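Local coordinates for lipolytic protein G-D-S-L family (Chitinophaga pinensis, PDB 4Q7Q) that is probably an SGNH-type esterase or lipase that hydrolyses ester bonds, though its substrate is not known, at residues K31-R36 and K242-I247; L18-D23 and Y46-H51. All coordinates share one frame; numbering follows the deposited sequence.

Contact 1. Residues K31-R36 and K242-I247; sequences KGYLTR and KGNAII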
ATOM      1  N   LYS A  31      12.542  -8.819   4.558  1.00 21.85           N
ATOM      2  CA  LYS A  31      12.243  -9.052   3.148  1.00 21.10           C
ATOM      3  C   LYS A  31      10.912  -8.412   2.782  1.00 19.75           C
ATOM      4  O   LYS A  31       9.883  -8.713   3.388  1.00 19.83           O
ATOM      5  CB  LYS A  31      12.201 -10.552   2.819  1.00 23.56           C
ATOM      6  CG  LYS A  31      13.550 -11.283   2.851  1.00 25.92           C
ATOM      7  CD  LYS A  31      13.391 -12.750   2.459  1.00 27.61           C
ATOM      8  CE  LYS A  31      14.711 -13.496   2.558  1.00 32.08           C
ATOM      9  NZ  LYS A  31      14.598 -14.922   2.130  1.00 34.17           N
ATOM     10  N   GLY A  32      10.942  -7.523   1.794  1.00 18.87           N
ATOM     11  CA  GLY A  32       9.739  -6.866   1.307  1.00 17.21           C
ATOM     12  C   GLY A  32       8.968  -7.732   0.328  1.00 17.05           C
ATOM     13  O   GLY A  32       9.381  -8.849   0.025  1.00 17.68           O
ATOM     14  N   TYR A  33       7.853  -7.230  -0.192  1.00 15.33           N
ATOM     15  CA  TYR A  33       7.001  -8.092  -1.017  1.00 16.01           C
ATOM     16  C   TYR A  33       7.539  -8.344  -2.431  1.00 16.44           C
ATOM     17  O   TYR A  33       7.200  -9.359  -3.039  1.00 17.70           O
ATOM     18  CB  TYR A  33       5.530  -7.628  -1.023  1.00 16.54           C
ATOM     19  CG  TYR A  33       5.198  -6.532  -2.011  1.00 16.01           C
ATOM     20  CD1 TYR A  33       4.822  -6.835  -3.319  1.00 16.90           C
ATOM     21  CD2 TYR A  33       5.230  -5.195  -1.634  1.00 16.45           C
ATOM     22  CE1 TYR A  33       4.513  -5.842  -4.219  1.00 15.99           C
ATOM     23  CE2 TYR A  33       4.924  -4.192  -2.538  1.00 16.59           C
ATOM     24  CZ  TYR A  33       4.560  -4.518  -3.822  1.00 15.99           C
ATOM     25  OH  TYR A  33       4.274  -3.513  -4.715  1.00 15.65           O
ATOM     26  N   LEU A  34       8.380  -7.447  -2.945  1.00 16.58           N
ATOM     27  CA  LEU A  34       8.999  -7.677  -4.259  1.00 16.43           C
ATOM     28  C   LEU A  34      10.003  -8.820  -4.171  1.00 17.73           C
ATOM     29  O   LEU A  34      10.028  -9.725  -5.021  1.00 18.08           O
ATOM     30  CB  LEU A  34       9.729  -6.430  -4.772  1.00 16.65           C
ATOM     31  CG  LEU A  34       8.991  -5.086  -4.733  1.00 16.89           C
ATOM     32  CD1 LEU A  34       9.835  -3.989  -5.392  1.00 16.91           C
ATOM     33  CD2 LEU A  34       7.630  -5.178  -5.386  1.00 17.58           C
ATOM     34  N   THR A  35      10.833  -8.764  -3.135  1.00 17.93           N
ATOM     35  CA  THR A  35      11.826  -9.801  -2.865  1.00 18.06           C
ATOM     36  C   THR A  35      11.142 -11.148  -2.671  1.00 17.85           C
ATOM     37  O   THR A  35      11.547 -12.150  -3.256  1.00 19.62           O
ATOM     38  CB  THR A  35      12.661  -9.431  -1.629  1.00 18.58           C
ATOM     39  OG1 THR A  35      13.369  -8.212  -1.893  1.00 19.82           O
ATOM     40  CG2 THR A  35      13.654 -10.541  -1.255  1.00 18.66           C
ATOM     41  N   ARG A  36      10.079 -11.166  -1.874  1.00 17.89           N
ATOM     42  CA  ARG A  36       9.366 -12.408  -1.609  0.81 17.87           C
ATOM     43  C   ARG A  36       8.654 -12.948  -2.850  1.00 19.35           C
ATOM     44  O   ARG A  36       8.625 -14.158  -3.066  1.00 20.68           O
ATOM     45  CB  ARG A  36       8.389 -12.226  -0.455  0.81 18.03           C
ATOM     46  CG  ARG A  36       9.077 -11.931   0.860  0.81 19.72           C
ATOM     47  CD  ARG A  36       8.068 -11.693   1.989  0.81 21.98           C
ATOM     48  NE  ARG A  36       8.741 -11.401   3.254  0.81 22.35           N
ATOM     49  CZ  ARG A  36       9.267 -12.330   4.044  0.81 25.67           C
ATOM     50  NH1 ARG A  36       9.878 -11.985   5.167  0.81 26.26           N
ATOM     51  NH2 ARG A  36       9.179 -13.612   3.710  0.81 28.63           N
ATOM     52  N   LYS A 242       5.668 -10.772   7.883  1.00 20.91           N
ATOM     53  CA  LYS A 242       4.441 -11.553   7.747  1.00 20.75           C
ATOM     54  C   LYS A 242       3.469 -10.916   6.749  1.00 19.63           C
ATOM     55  O   LYS A 242       2.927 -11.605   5.883  1.00 20.72           O
ATOM     56  CB  LYS A 242       3.761 -11.722   9.105  1.00 23.25           C
ATOM     57  CG  LYS A 242       2.500 -12.558   9.058  1.00 25.93           C
ATOM     58  CD  LYS A 242       1.848 -12.671  10.425  1.00 29.25           C
ATOM     59  CE  LYS A 242       0.650 -13.604  10.378  1.00 32.24           C
ATOM     60  N   GLY A 243       3.250  -9.608   6.869  1.00 18.57           N
ATOM     61  CA  GLY A 243       2.402  -8.906   5.925  1.00 17.66           C
ATOM     62  C   GLY A 243       2.912  -9.020   4.494  1.00 17.16           C
ATOM     63  O   GLY A 243       2.141  -9.313   3.579  1.00 18.39           O
ATOM     64  N   ASN A 244       4.211  -8.796   4.297  1.00 17.21           N
ATOM     65  CA  ASN A 244       4.805  -8.889   2.965  1.00 16.94           C
ATOM     66  C   ASN A 244       4.698 -10.288   2.355  1.00 17.34           C
ATOM     67  O   ASN A 244       4.538 -10.426   1.137  1.00 17.83           O
ATOM     68  CB  ASN A 244       6.259  -8.420   2.973  1.00 17.00           C
ATOM     69  CG  ASN A 244       6.377  -6.922   3.026  1.00 17.59           C
ATOM     70  OD1 ASN A 244       5.679  -6.211   2.307  1.00 18.79           O
ATOM     71  ND2 ASN A 244       7.257  -6.427   3.880  1.00 17.17           N
ATOM     72  N   ALA A 245       4.778 -11.316   3.194  1.00 18.92           N
ATOM     73  CA  ALA A 245       4.635 -12.691   2.716  1.00 19.37           C
ATOM     74  C   ALA A 245       3.221 -12.949   2.187  1.00 20.11           C
ATOM     75  O   ALA A 245       3.044 -13.559   1.137  1.00 21.43           O
ATOM     76  CB  ALA A 245       5.010 -13.701   3.809  1.00 19.45           C
ATOM     77  N   ILE A 246       2.216 -12.467   2.908  1.00 19.90           N
ATOM     78  CA  ILE A 246       0.829 -12.629   2.475  1.00 19.74           C
ATOM     79  C   ILE A 246       0.578 -11.881   1.161  1.00 18.80           C
ATOM     80  O   ILE A 246      -0.026 -12.417   0.230  1.00 19.73           O
ATOM     81  CB  ILE A 246      -0.155 -12.175   3.579  1.00 19.40           C
ATOM     82  CG1 ILE A 246      -0.053 -13.123   4.784  1.00 20.30           C
ATOM     83  CG2 ILE A 246      -1.582 -12.146   3.045  1.00 20.10           C
ATOM     84  CD1 ILE A 246      -0.633 -12.567   6.067  1.00 21.11           C
ATOM     85  N   ILE A 247       1.050 -10.645   1.086  1.00 17.26           N
ATOM     86  CA  ILE A 247       0.937  -9.871  -0.146  1.00 16.07           C
ATOM     87  C   ILE A 247       1.624 -10.580  -1.321  1.00 15.65           C
ATOM     88  O   ILE A 247       1.041 -10.728  -2.394  1.00 17.58           O
ATOM     89  CB  ILE A 247       1.541  -8.468   0.026  1.00 15.22           C
ATOM     90  CG1 ILE A 247       0.726  -7.669   1.044  1.00 15.99           C
ATOM     91  CG2 ILE A 247       1.578  -7.738  -1.304  1.00 17.12           C
ATOM     92  CD1 ILE A 247       1.355  -6.346   1.428  1.00 17.77           C
TER
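N244, on the C-terminal helix 241-257, points its amide at the start of helix 33-40, so the contact joins two helices of the alpha/beta SGNH-hydrolase fold, close to the probable S14-H238-D235 triad. Backbone and ring atoms pack round that amide. Its ND2 lies 3.5 Å from K31 O and a similar distance from the CA of G32, the N-cap residue, while OD1 sits near the plane of the Y33 ring at its edge, 3.6 Å from Y33 CB. Ring and amide planes are 29° apart.

The apolar part is a CH-pi contact: I247 CG2 stands 4.3 Å from the centroid of the Y33 ring, off-centre. Y33 CG is tucked between its own backbone N and carbonyl carbon (chi1 84°), and the ring's far end carries OH to T16 OG1.

R36, modelled in two conformers of which one is described here, packs on N244 and A245. Its chain, extended from CG to NE, runs across the N244 side chain at about a right angle, and CD rests 3.5 Å from A245 N. Its polar bonds stay on either side of that packing: NH1 makes a salt bridge with D241, and NE donates to K31 O at 2.9 Å, from above the carbonyl plane.

Contact 2. Residues L18-D23 and Y46-H51; sequences LNDHLD and YINQGH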
ATOM      1  N   LEU A  18       9.802   0.486   0.183  1.00 14.72           N
ATOM      2  CA  LEU A  18      10.537  -0.033   1.328  1.00 15.59           C
ATOM      3  C   LEU A  18      11.169  -1.399   1.092  1.00 15.70           C
ATOM      4  O   LEU A  18      12.017  -1.820   1.875  1.00 17.14           O
ATOM      5  CB  LEU A  18       9.634  -0.088   2.563  1.00 15.26           C
ATOM      6  CG  LEU A  18       9.289   1.283   3.152  1.00 16.61           C
ATOM      7  CD1 LEU A  18       8.124   1.196   4.160  1.00 17.18           C
ATOM      8  CD2 LEU A  18      10.529   1.939   3.764  1.00 17.84           C
ATOM      9  N   ASN A  19      10.757  -2.090   0.027  1.00 16.07           N
ATOM     10  CA  ASN A  19      11.356  -3.378  -0.321  1.00 17.30           C
ATOM     11  C   ASN A  19      12.876  -3.293  -0.397  1.00 18.19           C
ATOM     12  O   ASN A  19      13.583  -4.238  -0.040  1.00 18.90           O
ATOM     13  CB  ASN A  19      10.807  -3.888  -1.655  1.00 17.02           C
ATOM     14  CG  ASN A  19      11.325  -5.270  -2.006  1.00 16.58           C
ATOM     15  OD1 ASN A  19      10.786  -6.281  -1.557  1.00 16.95           O
ATOM     16  ND2 ASN A  19      12.383  -5.321  -2.809  1.00 17.70           N
ATOM     17  N   ASP A  20      13.369  -2.143  -0.845  1.00 18.72           N
ATOM     18  CA  ASP A  20      14.800  -1.978  -1.071  1.00 18.05           C
ATOM     19  C   ASP A  20      15.449  -0.964  -0.143  1.00 19.93           C
ATOM     20  O   ASP A  20      16.586  -0.546  -0.362  1.00 22.22           O
ATOM     21  CB  ASP A  20      15.061  -1.661  -2.540  1.00 19.39           C
ATOM     22  CG  ASP A  20      14.669  -2.813  -3.436  1.00 20.52           C
ATOM     23  OD1 ASP A  20      13.475  -2.907  -3.785  1.00 18.99           O
ATOM     24  OD2 ASP A  20      15.547  -3.656  -3.747  1.00 21.92           O
ATOM     25  N   HIS A  21      14.719  -0.588   0.900  1.00 19.72           N
ATOM     26  CA  HIS A  21      15.206   0.375   1.880  1.00 20.17           C
ATOM     27  C   HIS A  21      14.782  -0.065   3.262  1.00 20.17           C
ATOM     28  O   HIS A  21      14.058   0.646   3.962  1.00 20.23           O
ATOM     29  CB  HIS A  21      14.688   1.776   1.561  1.00 22.16           C
ATOM     30  CG  HIS A  21      15.117   2.262   0.217  1.00 23.69           C
ATOM     31  ND1 HIS A  21      16.408   2.665  -0.048  1.00 24.93           N
ATOM     32  CD2 HIS A  21      14.444   2.360  -0.953  1.00 24.42           C
ATOM     33  CE1 HIS A  21      16.505   3.015  -1.317  1.00 25.48           C
ATOM     34  NE2 HIS A  21      15.327   2.835  -1.889  1.00 25.30           N
ATOM     35  N   LEU A  22      15.240  -1.250   3.652  1.00 21.73           N
ATOM     36  CA  LEU A  22      14.807  -1.845   4.907  1.00 22.36           C
ATOM     37  C   LEU A  22      15.294  -1.067   6.128  1.00 22.35           C
ATOM     38  O   LEU A  22      14.695  -1.155   7.192  1.00 23.55           O
ATOM     39  CB  LEU A  22      15.226  -3.314   4.978  1.00 22.93           C
ATOM     40  CG  LEU A  22      14.665  -4.149   3.823  1.00 25.26           C
ATOM     41  CD1 LEU A  22      15.253  -5.545   3.825  1.00 27.41           C
ATOM     42  CD2 LEU A  22      13.143  -4.205   3.885  1.00 24.76           C
ATOM     43  N   ASP A  23      16.358  -0.283   5.967  1.00 21.64           N
ATOM     44  CA  ASP A  23      16.815   0.600   7.040  1.00 21.99           C
ATOM     45  C   ASP A  23      15.714   1.583   7.447  1.00 22.41           C
ATOM     46  O   ASP A  23      15.618   1.964   8.614  1.00 23.36           O
ATOM     47  CB  ASP A  23      18.074   1.367   6.625  1.00 24.56           C
ATOM     48  CG  ASP A  23      17.872   2.185   5.366  1.00 27.24           C
ATOM     49  OD1 ASP A  23      17.342   1.641   4.377  1.00 28.14           O
ATOM     50  OD2 ASP A  23      18.248   3.377   5.362  1.00 30.65           O
ATOM     51  N   TYR A  46      12.218  -7.845 -10.682  1.00 20.77           N
ATOM     52  CA  TYR A  46      11.540  -6.613 -10.297  1.00 19.81           C
ATOM     53  C   TYR A  46      12.333  -5.343 -10.540  1.00 18.65           C
ATOM     54  O   TYR A  46      13.566  -5.315 -10.456  1.00 19.42           O
ATOM     55  CB  TYR A  46      11.021  -6.660  -8.850  1.00 19.75           C
ATOM     56  CG  TYR A  46      12.052  -6.464  -7.749  1.00 19.43           C
ATOM     57  CD1 TYR A  46      12.548  -5.197  -7.434  1.00 19.24           C
ATOM     58  CD2 TYR A  46      12.481  -7.538  -6.978  1.00 19.93           C
ATOM     59  CE1 TYR A  46      13.481  -5.016  -6.423  1.00 19.94           C
ATOM     60  CE2 TYR A  46      13.399  -7.363  -5.947  1.00 19.98           C
ATOM     61  CZ  TYR A  46      13.902  -6.104  -5.681  1.00 20.45           C
ATOM     62  OH  TYR A  46      14.811  -5.942  -4.653  1.00 20.96           O
ATOM     63  N   ILE A  47      11.587  -4.292 -10.849  1.00 18.33           N
ATOM     64  CA  ILE A  47      12.104  -2.942 -10.850  1.00 17.66           C
ATOM     65  C   ILE A  47      11.241  -2.174  -9.869  1.00 17.40           C
ATOM     66  O   ILE A  47      10.016  -2.147  -9.996  1.00 18.16           O
ATOM     67  CB  ILE A  47      12.019  -2.328 -12.246  1.00 19.65           C
ATOM     68  CG1 ILE A  47      13.018  -3.033 -13.160  1.00 22.12           C
ATOM     69  CG2 ILE A  47      12.294  -0.832 -12.198  1.00 20.35           C
ATOM     70  CD1 ILE A  47      12.926  -2.609 -14.593  1.00 24.99           C
ATOM     71  N   ASN A  48      11.882  -1.571  -8.879  1.00 16.23           N
ATOM     72  CA  ASN A  48      11.175  -0.868  -7.825  1.00 15.46           C
ATOM     73  C   ASN A  48      10.810   0.558  -8.238  1.00 15.40           C
ATOM     74  O   ASN A  48      11.651   1.462  -8.228  1.00 17.55           O
ATOM     75  CB  ASN A  48      12.024  -0.862  -6.552  1.00 15.77           C
ATOM     76  CG  ASN A  48      11.273  -0.348  -5.342  1.00 15.84           C
ATOM     77  OD1 ASN A  48      10.389   0.504  -5.456  1.00 16.19           O
ATOM     78  ND2 ASN A  48      11.626  -0.858  -4.167  1.00 16.25           N
ATOM     79  N   GLN A  49       9.551   0.742  -8.615  1.00 15.53           N
ATOM     80  CA  GLN A  49       9.020   2.066  -8.908  1.00 15.42           C
ATOM     81  C   GLN A  49       8.032   2.482  -7.817  1.00 14.16           C
ATOM     82  O   GLN A  49       6.974   3.065  -8.073  1.00 14.50           O
ATOM     83  CB  GLN A  49       8.413   2.127 -10.314  1.00 16.66           C
ATOM     84  CG  GLN A  49       9.464   2.294 -11.404  1.00 18.51           C
ATOM     85  CD  GLN A  49       9.895   3.737 -11.568  1.00 18.63           C
ATOM     86  OE1 GLN A  49       9.433   4.627 -10.843  1.00 19.99           O
ATOM     87  NE2 GLN A  49      10.766   3.986 -12.543  1.00 19.70           N
ATOM     88  N   GLY A  50       8.399   2.164  -6.579  1.00 13.98           N
ATOM     89  CA  GLY A  50       7.674   2.635  -5.418  1.00 14.27           C
ATOM     90  C   GLY A  50       8.258   3.966  -5.013  1.00 14.58           C
ATOM     91  O   GLY A  50       9.484   4.121  -4.914  1.00 16.11           O
ATOM     92  N   HIS A  51       7.383   4.931  -4.776  1.00 14.09           N
ATOM     93  CA  HIS A  51       7.805   6.272  -4.389  1.00 14.30           C
ATOM     94  C   HIS A  51       7.275   6.610  -3.012  1.00 14.20           C
ATOM     95  O   HIS A  51       6.069   6.626  -2.781  1.00 13.66           O
ATOM     96  CB  HIS A  51       7.367   7.280  -5.445  1.00 14.40           C
ATOM     97  CG  HIS A  51       8.024   7.043  -6.762  1.00 13.71           C
ATOM     98  ND1 HIS A  51       9.136   7.746  -7.173  1.00 15.38           N
ATOM     99  CD2 HIS A  51       7.771   6.134  -7.731  1.00 15.31           C
ATOM    100  CE1 HIS A  51       9.524   7.297  -8.352  1.00 16.48           C
ATOM    101  NE2 HIS A  51       8.714   6.313  -8.712  1.00 17.00           N
TER
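The backbones of the 18-23 loop and strand 44-50 stay well apart, 7.7 Å between the CA atoms of D20 and N48 at their nearest, and side chains bridge the gap. D20 does most of the work, one carboxylate oxygen for each strand residue. Y46 OH donates to OD2 at 2.6 Å, on the syn lone pair, with that oxygen in the plane of the ring at its edge. N48 ND2 donates to OD1 at 2.8 Å in an almost straight bond (170°), arriving on the anti side.

OD1 has a second donor, N19 ND2, also at 2.8 Å, which comes from above the carboxylate plane on the face opposite N48. Two amides thus clamp one oxygen and, with the tyrosine, fix the rotation of the carboxylate. Strand 44-50 is an outer strand of the five-stranded parallel sheet of this SGNH-hydrolase fold, and the loop follows helix 14-17, which begins at the probable nucleophile S14. A phenylalanine at Y46 would probably leave D20 OD2 without its strand donor and the carboxylate freer to turn.

N48 CG, anti to the backbone N (chi1 -171°), reaches toward the loop with ND2, while OD1 accepts from G50 N at 2.8 Å. That closes an Asx turn at the end of the strand.

How the contacts relate
Contact 1 and contact 2 have their centres about 12 Å apart and meet through N19. While its ND2 serves D20 in contact 2, its OD1 faces the first turn of helix 33-40, 2.9 Å from T35 N in a probable hydrogen bond. L34 adds an apolar link, packing on N19, Y46 and N48. In sequence the segments alternate: 18-23, 31-36, 46-51, 242-247. Helix 33-40 lies between the C-terminal helix, which Y33 and R36 touch, and the outer strand 44-50, which L34 and T35 touch. N244 of contact 1 lies near the probable triad without touching it, and L18, at the start of the 18-23 loop, packs on its likely histidine, H238.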